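Local coordinates for protein DNA-binding response regulator, merR family (Colwellia psychrerythraea, PDB 3CNB) that probably receives a phosphorylation signal through its receiver domain, as part of a longer response regulator that probably binds DNA, at residues A[9-14]-A[35-40]; A[55-60]-A[84-89]; A[92-97]-A[108-113]. One frame throughout, in Å; residues are numbered along the deposited sequence.

Interaction 1: residues A[9-14]-A[35-40]; sequences FSILII and AKIKIA
Ile11 and Ile37 stand side by side on one face of the sheet, their ends pointing the same way. Ile11 CD1 lies 3.6 Å from Ile37 CD1. CG1 of Ile37 is anti to the carbonyl carbon, and chi2 of -97° brings CD1 alongside Ile11. The other branch, CG2, is anti to the backbone N and reaches Ile13, with Ile37 CG2 3.6 Å from Ile13 CD1. Ile37 thus touches two isoleucines of strand 10-14, one with each branch. With an alanine in place of Ile37, the ends of Ile11 and Ile13 would probably lose this neighbour, and a gap would probably open next to Leu28 of helix 18-31. Strands 10-14 and 36-40 run parallel and are joined by helix 18-31, a beta-alpha-beta unit of the CheY-like receiver fold. Five backbone hydrogen bonds hold the pair, four of them nearly straight and the first, Lys36 N to Phe9 O (2.8 Å), more bent. They alternate in direction and end with Ala40 N to Ile13 O (2.8 Å). On the other face, Leu12 sends CD2 towards the edge strand, 4.0 Å from Ala40 CB. Helix 43-52 covers this pair through Leu49. The chain of Lys36 bends at chi3 and chi4, bringing NZ back to 3.3 Å from Ser10 OG, which has a weak hydrogen bond to Val53 O. The Phe9 ring meets Ala35 obliquely, CD1 to CB at 3.5 Å.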
loop_
_atom_site.group_PDB
_atom_site.type_symbol
_atom_site.label_atom_id
_atom_site.label_comp_id
_atom_site.label_asym_id
_atom_site.label_seq_id
_atom_site.Cartn_x
_atom_site.Cartn_y
_atom_site.Cartn_z
ATOM N N PHE A 9 -4.355 -15.142 -0.823
ATOM C CA PHE A 9 -3.643 -13.953 -0.261
ATOM C C PHE A 9 -3.796 -12.801 -1.253
ATOM O O PHE A 9 -3.633 -12.993 -2.455
ATOM C CB PHE A 9 -2.171 -14.297 0.025
ATOM C CG PHE A 9 -1.284 -13.096 0.272
ATOM C CD1 PHE A 9 -0.172 -12.872 -0.529
ATOM C CD2 PHE A 9 -1.549 -12.207 1.297
ATOM C CE1 PHE A 9 0.654 -11.776 -0.325
ATOM C CE2 PHE A 9 -0.735 -11.102 1.506
ATOM C CZ PHE A 9 0.367 -10.889 0.687
ATOM N N SER A 10 -4.120 -11.614 -0.745
ATOM C CA SER A 10 -4.626 -10.543 -1.594
ATOM C C SER A 10 -3.952 -9.190 -1.348
ATOM O O SER A 10 -3.812 -8.762 -0.211
ATOM C CB SER A 10 -6.146 -10.441 -1.420
ATOM O OG SER A 10 -6.713 -9.620 -2.404
ATOM N N ILE A 11 -3.515 -8.524 -2.417
ATOM C CA ILE A 11 -2.858 -7.232 -2.273
ATOM C C ILE A 11 -3.583 -6.213 -3.112
ATOM O O ILE A 11 -3.855 -6.463 -4.276
ATOM C CB ILE A 11 -1.368 -7.276 -2.711
ATOM C CG1 ILE A 11 -0.561 -8.190 -1.794
ATOM C CG2 ILE A 11 -0.726 -5.875 -2.687
ATOM C CD1 ILE A 11 0.725 -8.676 -2.418
ATOM N N LEU A 12 -3.877 -5.053 -2.516
ATOM C CA LEU A 12 -4.456 -3.917 -3.235
ATOM C C LEU A 12 -3.439 -2.783 -3.368
ATOM O O LEU A 12 -2.910 -2.276 -2.365
ATOM C CB LEU A 12 -5.719 -3.400 -2.498
ATOM C CG LEU A 12 -6.868 -2.577 -3.114
ATOM C CD1 LEU A 12 -7.177 -1.371 -2.222
ATOM C CD2 LEU A 12 -6.669 -2.142 -4.564
ATOM N N ILE A 13 -3.209 -2.358 -4.602
ATOM C CA ILE A 13 -2.301 -1.262 -4.901
ATOM C C ILE A 13 -3.103 -0.022 -5.241
ATOM O O ILE A 13 -3.878 -0.030 -6.196
ATOM C CB ILE A 13 -1.336 -1.605 -6.091
ATOM C CG1 ILE A 13 -0.398 -2.749 -5.718
ATOM C CG2 ILE A 13 -0.517 -0.373 -6.549
ATOM C CD1 ILE A 13 0.115 -3.486 -6.934
ATOM N N ILE A 14 -2.911 1.026 -4.475
ATOM C CA ILE A 14 -3.502 2.307 -4.717
ATOM C C ILE A 14 -2.504 3.274 -5.311
ATOM O O ILE A 14 -1.651 3.755 -4.642
ATOM C CB ILE A 14 -4.083 2.867 -3.453
ATOM C CG1 ILE A 14 -5.223 2.001 -2.956
ATOM C CG2 ILE A 14 -4.525 4.233 -3.655
ATOM C CD1 ILE A 14 -5.547 2.124 -1.568
ATOM N N ALA A 35 -0.646 -15.043 -5.012
ATOM C CA ALA A 35 -1.430 -13.909 -4.512
ATOM C C ALA A 35 -2.339 -13.346 -5.596
ATOM O O ALA A 35 -2.021 -13.431 -6.778
ATOM C CB ALA A 35 -0.528 -12.819 -3.997
ATOM N N LYS A 36 -3.474 -12.771 -5.211
ATOM C CA LYS A 36 -4.173 -11.931 -6.166
ATOM C C LYS A 36 -3.872 -10.456 -5.902
ATOM O O LYS A 36 -3.967 -9.977 -4.781
ATOM C CB LYS A 36 -5.666 -12.285 -6.328
ATOM C CG LYS A 36 -6.588 -11.987 -5.180
ATOM C CD LYS A 36 -7.920 -12.722 -5.401
ATOM C CE LYS A 36 -9.144 -11.816 -5.172
ATOM N NZ LYS A 36 -9.266 -11.268 -3.786
ATOM N N ILE A 37 -3.444 -9.775 -6.957
ATOM C CA ILE A 37 -2.990 -8.403 -6.877
ATOM C C ILE A 37 -3.978 -7.583 -7.674
ATOM O O ILE A 37 -4.279 -7.915 -8.810
ATOM C CB ILE A 37 -1.605 -8.231 -7.507
ATOM C CG1 ILE A 37 -0.683 -9.399 -7.129
ATOM C CG2 ILE A 37 -1.008 -6.903 -7.111
ATOM C CD1 ILE A 37 0.224 -9.153 -5.996
ATOM N N LYS A 38 -4.518 -6.538 -7.055
ATOM C CA LYS A 38 -5.442 -5.640 -7.730
ATOM C C LYS A 38 -4.966 -4.197 -7.641
ATOM O O LYS A 38 -4.269 -3.816 -6.686
ATOM C CB LYS A 38 -6.862 -5.795 -7.175
ATOM C CG LYS A 38 -7.452 -7.201 -7.351
ATOM C CD LYS A 38 -8.040 -7.419 -8.741
ATOM C CE LYS A 38 -8.328 -8.898 -8.989
ATOM N NZ LYS A 38 -8.290 -9.228 -10.443
ATOM N N ILE A 39 -5.297 -3.415 -8.673
ATOM C CA ILE A 39 -4.963 -1.997 -8.729
ATOM C C ILE A 39 -6.207 -1.110 -8.688
ATOM O O ILE A 39 -7.169 -1.343 -9.411
ATOM C CB ILE A 39 -4.140 -1.616 -9.994
ATOM C CG1 ILE A 39 -2.943 -2.548 -10.181
ATOM C CG2 ILE A 39 -3.651 -0.194 -9.896
ATOM C CD1 ILE A 39 -2.414 -2.555 -11.609
ATOM N N ALA A 40 -6.154 -0.095 -7.833
ATOM C CA ALA A 40 -7.094 0.996 -7.860
ATOM C C ALA A 40 -6.352 2.234 -8.378
ATOM O O ALA A 40 -5.381 2.710 -7.761
ATOM C CB ALA A 40 -7.651 1.214 -6.492
#

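Interaction 2: residues A[55-60]-A[84-89]; sequences PDVVML and NIIVIA
Segments 55-60 and 84-89 pair in parallel, with their strand axes 4.7 Å apart at an angle of 17°, and four backbone hydrogen bonds run from Ile86 N to Asp56 O through to Leu60 N to Ile88 O. The bond from Val58 N to Ile86 O is short at 2.8 Å but bent, with 148° at the hydrogen. The one from Ile88 N to Val58 O is straighter. A water gives hydrogens to Asp56 O and to Asn84 O. Asp56 O thus accepts two hydrogen bonds, from this water and from Ile86 N. Among the side chains, Ile85 fits between Pro55 and Val58. Its CG2, anti to the backbone N, presses on Val58, where Ile85 CG2 to Val58 CG1 is 3.4 Å, tighter than usual for two carbons. Its other branch lies against Pro55 O, with Ile85 CG1 3.4 Å from it, and Ile85 CD1 is 4.0 Å from Pro55 CG. On the opposite face, Val57 CG2 meets Ile86 CD1 at 4.0 Å. Met59 is bent at chi2 and chi3, which lays its sulfur alongside Ile88, SD to CB 4.0 Å. Asp56 turns away from this contact, and its OD2 accepts the backbone N-H of Ser10. Helix 117-129 covers Val57, Met59, Ile86 and Ile88, while helix 69-77 packs on Leu60 and Val87. Strand 10-14 flanks strand 57-61 on its other side, placing this pair in the core of the receiver domain.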
loop_
_atom_site.group_PDB
_atom_site.type_symbol
_atom_site.label_atom_id
_atom_site.label_comp_id
_atom_site.label_asym_id
_atom_site.label_seq_id
_atom_site.Cartn_x
_atom_site.Cartn_y
_atom_site.Cartn_z
ATOM N N PRO A 55 -8.227 -6.898 0.836
ATOM C CA PRO A 55 -6.788 -7.128 0.718
ATOM C C PRO A 55 -6.150 -7.415 2.062
ATOM O O PRO A 55 -6.662 -6.998 3.107
ATOM C CB PRO A 55 -6.270 -5.814 0.137
ATOM C CG PRO A 55 -7.262 -4.769 0.608
ATOM C CD PRO A 55 -8.578 -5.461 0.782
ATOM N N ASP A 56 -5.062 -8.164 2.047
ATOM C CA ASP A 56 -4.327 -8.426 3.275
ATOM C C ASP A 56 -3.284 -7.346 3.437
ATOM O O ASP A 56 -2.897 -7.022 4.541
ATOM C CB ASP A 56 -3.675 -9.797 3.196
ATOM C CG ASP A 56 -4.699 -10.903 3.080
ATOM O OD1 ASP A 56 -5.405 -11.147 4.081
ATOM O OD2 ASP A 56 -4.820 -11.492 1.992
ATOM N N VAL A 57 -2.843 -6.816 2.295
ATOM C CA VAL A 57 -1.825 -5.787 2.194
ATOM C C VAL A 57 -2.337 -4.666 1.289
ATOM O O VAL A 57 -2.887 -4.940 0.216
ATOM C CB VAL A 57 -0.484 -6.354 1.595
ATOM C CG1 VAL A 57 0.569 -5.251 1.482
ATOM C CG2 VAL A 57 0.073 -7.498 2.459
ATOM N N VAL A 58 -2.189 -3.411 1.712
ATOM C CA VAL A 58 -2.330 -2.301 0.745
ATOM C C VAL A 58 -1.082 -1.453 0.594
ATOM O O VAL A 58 -0.485 -0.979 1.579
ATOM C CB VAL A 58 -3.630 -1.367 0.866
ATOM C CG1 VAL A 58 -4.805 -2.031 1.558
ATOM C CG2 VAL A 58 -3.329 0.044 1.396
ATOM N N MET A 59 -0.701 -1.285 -0.665
ATOM C CA MET A 59 0.355 -0.384 -1.057
ATOM C C MET A 59 -0.317 0.942 -1.380
ATOM O O MET A 59 -1.103 1.044 -2.322
ATOM C CB MET A 59 1.118 -0.944 -2.269
ATOM C CG MET A 59 1.567 -2.413 -2.107
ATOM S SD MET A 59 2.999 -2.647 -1.034
ATOM C CE MET A 59 4.210 -1.703 -1.911
ATOM N N LEU A 60 0.016 1.953 -0.597
ATOM C CA LEU A 60 -0.679 3.227 -0.623
ATOM C C LEU A 60 0.207 4.382 -1.107
ATOM O O LEU A 60 1.135 4.812 -0.410
ATOM C CB LEU A 60 -1.219 3.521 0.789
ATOM C CG LEU A 60 -1.972 4.837 1.042
ATOM C CD1 LEU A 60 -3.307 4.826 0.336
ATOM C CD2 LEU A 60 -2.161 5.080 2.512
ATOM N N ASN A 84 -6.510 -4.923 10.542
ATOM C CA ASN A 84 -5.410 -5.885 10.365
ATOM C C ASN A 84 -4.698 -5.893 9.011
ATOM O O ASN A 84 -3.716 -6.636 8.821
ATOM C CB ASN A 84 -5.883 -7.294 10.733
ATOM C CG ASN A 84 -6.120 -7.438 12.215
ATOM O OD1 ASN A 84 -5.288 -7.029 13.026
ATOM N ND2 ASN A 84 -7.263 -7.991 12.582
ATOM N N ILE A 85 -5.182 -5.077 8.075
ATOM C CA ILE A 85 -4.533 -4.906 6.774
ATOM C C ILE A 85 -3.139 -4.302 6.986
ATOM O O ILE A 85 -2.984 -3.340 7.748
ATOM C CB ILE A 85 -5.380 -3.979 5.838
ATOM C CG1 ILE A 85 -6.733 -4.617 5.504
ATOM C CG2 ILE A 85 -4.635 -3.661 4.556
ATOM C CD1 ILE A 85 -7.570 -3.823 4.459
ATOM N N ILE A 86 -2.128 -4.888 6.345
ATOM C CA ILE A 86 -0.768 -4.341 6.405
ATOM C C ILE A 86 -0.666 -3.219 5.385
ATOM O O ILE A 86 -0.782 -3.457 4.182
ATOM C CB ILE A 86 0.315 -5.400 6.069
ATOM C CG1 ILE A 86 0.276 -6.576 7.047
ATOM C CG2 ILE A 86 1.729 -4.753 5.995
ATOM C CD1 ILE A 86 0.705 -7.900 6.366
ATOM N N VAL A 87 -0.467 -2.000 5.880
ATOM C CA VAL A 87 -0.401 -0.831 5.040
ATOM C C VAL A 87 1.053 -0.383 4.838
ATOM O O VAL A 87 1.752 -0.047 5.791
ATOM C CB VAL A 87 -1.242 0.349 5.616
ATOM C CG1 VAL A 87 -0.999 1.616 4.816
ATOM C CG2 VAL A 87 -2.743 -0.001 5.624
ATOM N N ILE A 88 1.481 -0.358 3.582
ATOM C CA ILE A 88 2.794 0.156 3.234
ATOM C C ILE A 88 2.630 1.420 2.402
ATOM O O ILE A 88 2.162 1.363 1.268
ATOM C CB ILE A 88 3.631 -0.929 2.486
ATOM C CG1 ILE A 88 3.863 -2.136 3.417
ATOM C CG2 ILE A 88 4.978 -0.376 2.037
ATOM C CD1 ILE A 88 4.425 -3.339 2.738
ATOM N N ALA A 89 3.022 2.563 2.962
ATOM C CA ALA A 89 2.971 3.818 2.219
ATOM C C ALA A 89 4.112 3.960 1.203
ATOM O O ALA A 89 5.199 3.431 1.393
ATOM C CB ALA A 89 2.963 5.010 3.173
HETATM O O HOH W 1 -3.124 -8.777 7.137
#

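Interaction 3: residues A[92-97]-A[108-113]; sequences GALTDD and ETCFGK
The contact lies in the last beta-alpha-beta unit of the CheY-like receiver domain, where the loop after strand 86-91 leads into helix 96-104 and meets strand 109-112, an outermost strand of the sheet. Leu94 carries the side-chain part of it, and Gly92 is closely covered too. The CG of Leu94 is anti to its own carbonyl carbon (chi1 -88°), and this sends the branched end across to the strand. Leu94 CG rests on the backbone of Gly112, 3.5 Å from Gly112 CA. One methyl, CD1, stays over that glycine, while the other goes further to the cysteine, with Leu94 CD2 3.7 Å from Cys110 SG. Val99 of helix 96-104 touches both Leu94 and Cys110. Gly112 has no side chain, and this lets the leucine lie close against the main chain. Further on, Lys113 passes Gly92 with its CB, 4.0 Å from Gly92 CA. The lysine chain beyond CG is extended and leads its amine away from this contact, to salt bridges with Asp61 and Glu15. Asp61 is the predicted phosphorylation site, unmodified here, and a lysine paired with this aspartate is a hallmark of receiver domains. The loop also bends back on itself, with a weak hydrogen bond from Leu94 N to Gly92 O. No direct hydrogen bond joins the two segments. Instead, a water bridges them, donating to Gly92 O, at a doubtfully short distance, and to Lys113 O at 2.7 Å.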
loop_
_atom_site.group_PDB
_atom_site.type_symbol
_atom_site.label_atom_id
_atom_site.label_comp_id
_atom_site.label_asym_id
_atom_site.label_seq_id
_atom_site.Cartn_x
_atom_site.Cartn_y
_atom_site.Cartn_z
ATOM N N GLY A 92 6.651 10.283 -3.335
ATOM C CA GLY A 92 7.755 10.880 -4.093
ATOM C C GLY A 92 8.740 11.527 -3.143
ATOM O O GLY A 92 9.710 10.893 -2.711
ATOM N N ALA A 93 8.483 12.783 -2.794
ATOM C CA ALA A 93 9.341 13.487 -1.847
ATOM C C ALA A 93 9.118 13.012 -0.397
ATOM O O ALA A 93 8.187 13.472 0.278
ATOM C CB ALA A 93 9.158 15.011 -1.977
ATOM N N LEU A 94 9.953 12.068 0.054
ATOM C CA LEU A 94 10.043 11.715 1.474
ATOM C C LEU A 94 10.558 12.899 2.272
ATOM O O LEU A 94 11.646 13.420 1.996
ATOM C CB LEU A 94 11.037 10.571 1.731
ATOM C CG LEU A 94 10.787 9.065 1.713
ATOM C CD1 LEU A 94 11.884 8.353 2.490
ATOM C CD2 LEU A 94 9.460 8.692 2.275
ATOM N N THR A 95 9.771 13.337 3.247
ATOM C CA THR A 95 10.304 14.131 4.335
ATOM C C THR A 95 10.053 13.323 5.595
ATOM O O THR A 95 9.245 12.393 5.589
ATOM C CB THR A 95 9.630 15.512 4.464
ATOM O OG1 THR A 95 8.286 15.345 4.905
ATOM C CG2 THR A 95 9.637 16.256 3.151
ATOM N N ASP A 96 10.725 13.689 6.678
ATOM C CA ASP A 96 10.579 12.969 7.924
ATOM C C ASP A 96 9.277 13.278 8.647
ATOM O O ASP A 96 8.780 12.448 9.388
ATOM C CB ASP A 96 11.809 13.163 8.809
ATOM C CG ASP A 96 13.026 12.398 8.282
ATOM O OD1 ASP A 96 12.873 11.201 7.909
ATOM O OD2 ASP A 96 14.128 12.995 8.239
ATOM N N ASP A 97 8.714 14.454 8.403
ATOM C CA ASP A 97 7.370 14.761 8.869
ATOM C C ASP A 97 6.313 13.849 8.209
ATOM O O ASP A 97 5.465 13.308 8.898
ATOM C CB ASP A 97 7.038 16.234 8.637
ATOM C CG ASP A 97 5.847 16.704 9.475
ATOM O OD1 ASP A 97 6.001 16.822 10.720
ATOM O OD2 ASP A 97 4.762 16.961 8.892
ATOM N N GLU A 108 3.074 0.614 8.203
ATOM C CA GLU A 108 4.260 -0.079 8.773
ATOM C C GLU A 108 5.513 0.732 8.533
ATOM O O GLU A 108 6.453 0.741 9.342
ATOM C CB GLU A 108 4.461 -1.473 8.150
ATOM C CG GLU A 108 3.333 -2.433 8.373
ATOM C CD GLU A 108 3.013 -2.636 9.821
ATOM O OE1 GLU A 108 3.955 -2.687 10.652
ATOM O OE2 GLU A 108 1.810 -2.753 10.127
ATOM N N THR A 109 5.512 1.403 7.391
ATOM C CA THR A 109 6.663 2.114 6.897
ATOM C C THR A 109 6.271 2.902 5.659
ATOM O O THR A 109 5.143 2.797 5.168
ATOM C CB THR A 109 7.827 1.135 6.578
ATOM O OG1 THR A 109 9.012 1.889 6.294
ATOM C CG2 THR A 109 7.470 0.187 5.420
ATOM N N CYS A 110 7.208 3.700 5.166
ATOM C CA CYS A 110 6.966 4.508 4.009
ATOM C C CYS A 110 8.181 4.454 3.085
ATOM O O CYS A 110 9.302 4.670 3.520
ATOM C CB CYS A 110 6.623 5.939 4.428
ATOM S SG CYS A 110 6.246 7.058 3.065
ATOM N N PHE A 111 7.934 4.138 1.819
ATOM C CA PHE A 111 8.967 4.060 0.808
ATOM C C PHE A 111 9.013 5.332 -0.014
ATOM O O PHE A 111 7.977 5.822 -0.455
ATOM C CB PHE A 111 8.699 2.877 -0.121
ATOM C CG PHE A 111 9.121 1.554 0.445
ATOM C CD1 PHE A 111 10.342 1.000 0.082
ATOM C CD2 PHE A 111 8.306 0.862 1.343
ATOM C CE1 PHE A 111 10.751 -0.224 0.599
ATOM C CE2 PHE A 111 8.691 -0.354 1.858
ATOM C CZ PHE A 111 9.931 -0.900 1.489
ATOM N N GLY A 112 10.216 5.869 -0.211
ATOM C CA GLY A 112 10.426 6.986 -1.125
ATOM C C GLY A 112 10.477 6.514 -2.558
ATOM O O GLY A 112 10.673 5.328 -2.806
ATOM N N LYS A 113 10.286 7.431 -3.501
ATOM C CA LYS A 113 10.414 7.113 -4.928
ATOM C C LYS A 113 11.679 7.771 -5.485
ATOM O O LYS A 113 11.987 8.888 -5.100
ATOM C CB LYS A 113 9.150 7.497 -5.708
ATOM C CG LYS A 113 7.955 6.593 -5.373
ATOM C CD LYS A 113 6.743 6.905 -6.206
ATOM C CE LYS A 113 5.500 6.333 -5.565
ATOM N NZ LYS A 113 4.271 6.953 -6.144
HETATM O O HOH W 2 11.913 9.652 -2.511
#

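The three contacts follow one another along the chain, each within a beta-alpha-beta unit, those of interactions 2 and 3 sharing strand 86-91, and all reach the same parallel sheet. Its strand order is 36-40, 10-14, 57-61, 86-91, 109-112. Interaction 1 forms one margin, interaction 2 the middle, and interaction 3 lies at the other margin. Centres of interactions 1 and 2 are about 9 Å apart, and strands 10-14 and 57-61 are neighbours. Interactions 2 and 3 are about 15 Å apart between centres and touch where strand 86-91 meets 109-112. Interactions 1 and 3 lie on opposite sides of the chain's centre, about 21 Å apart between centres, and do not touch. Strand 57-61 ends at Asp61, the predicted phosphorylation site, with which Lys113 of interaction 3 forms a salt bridge.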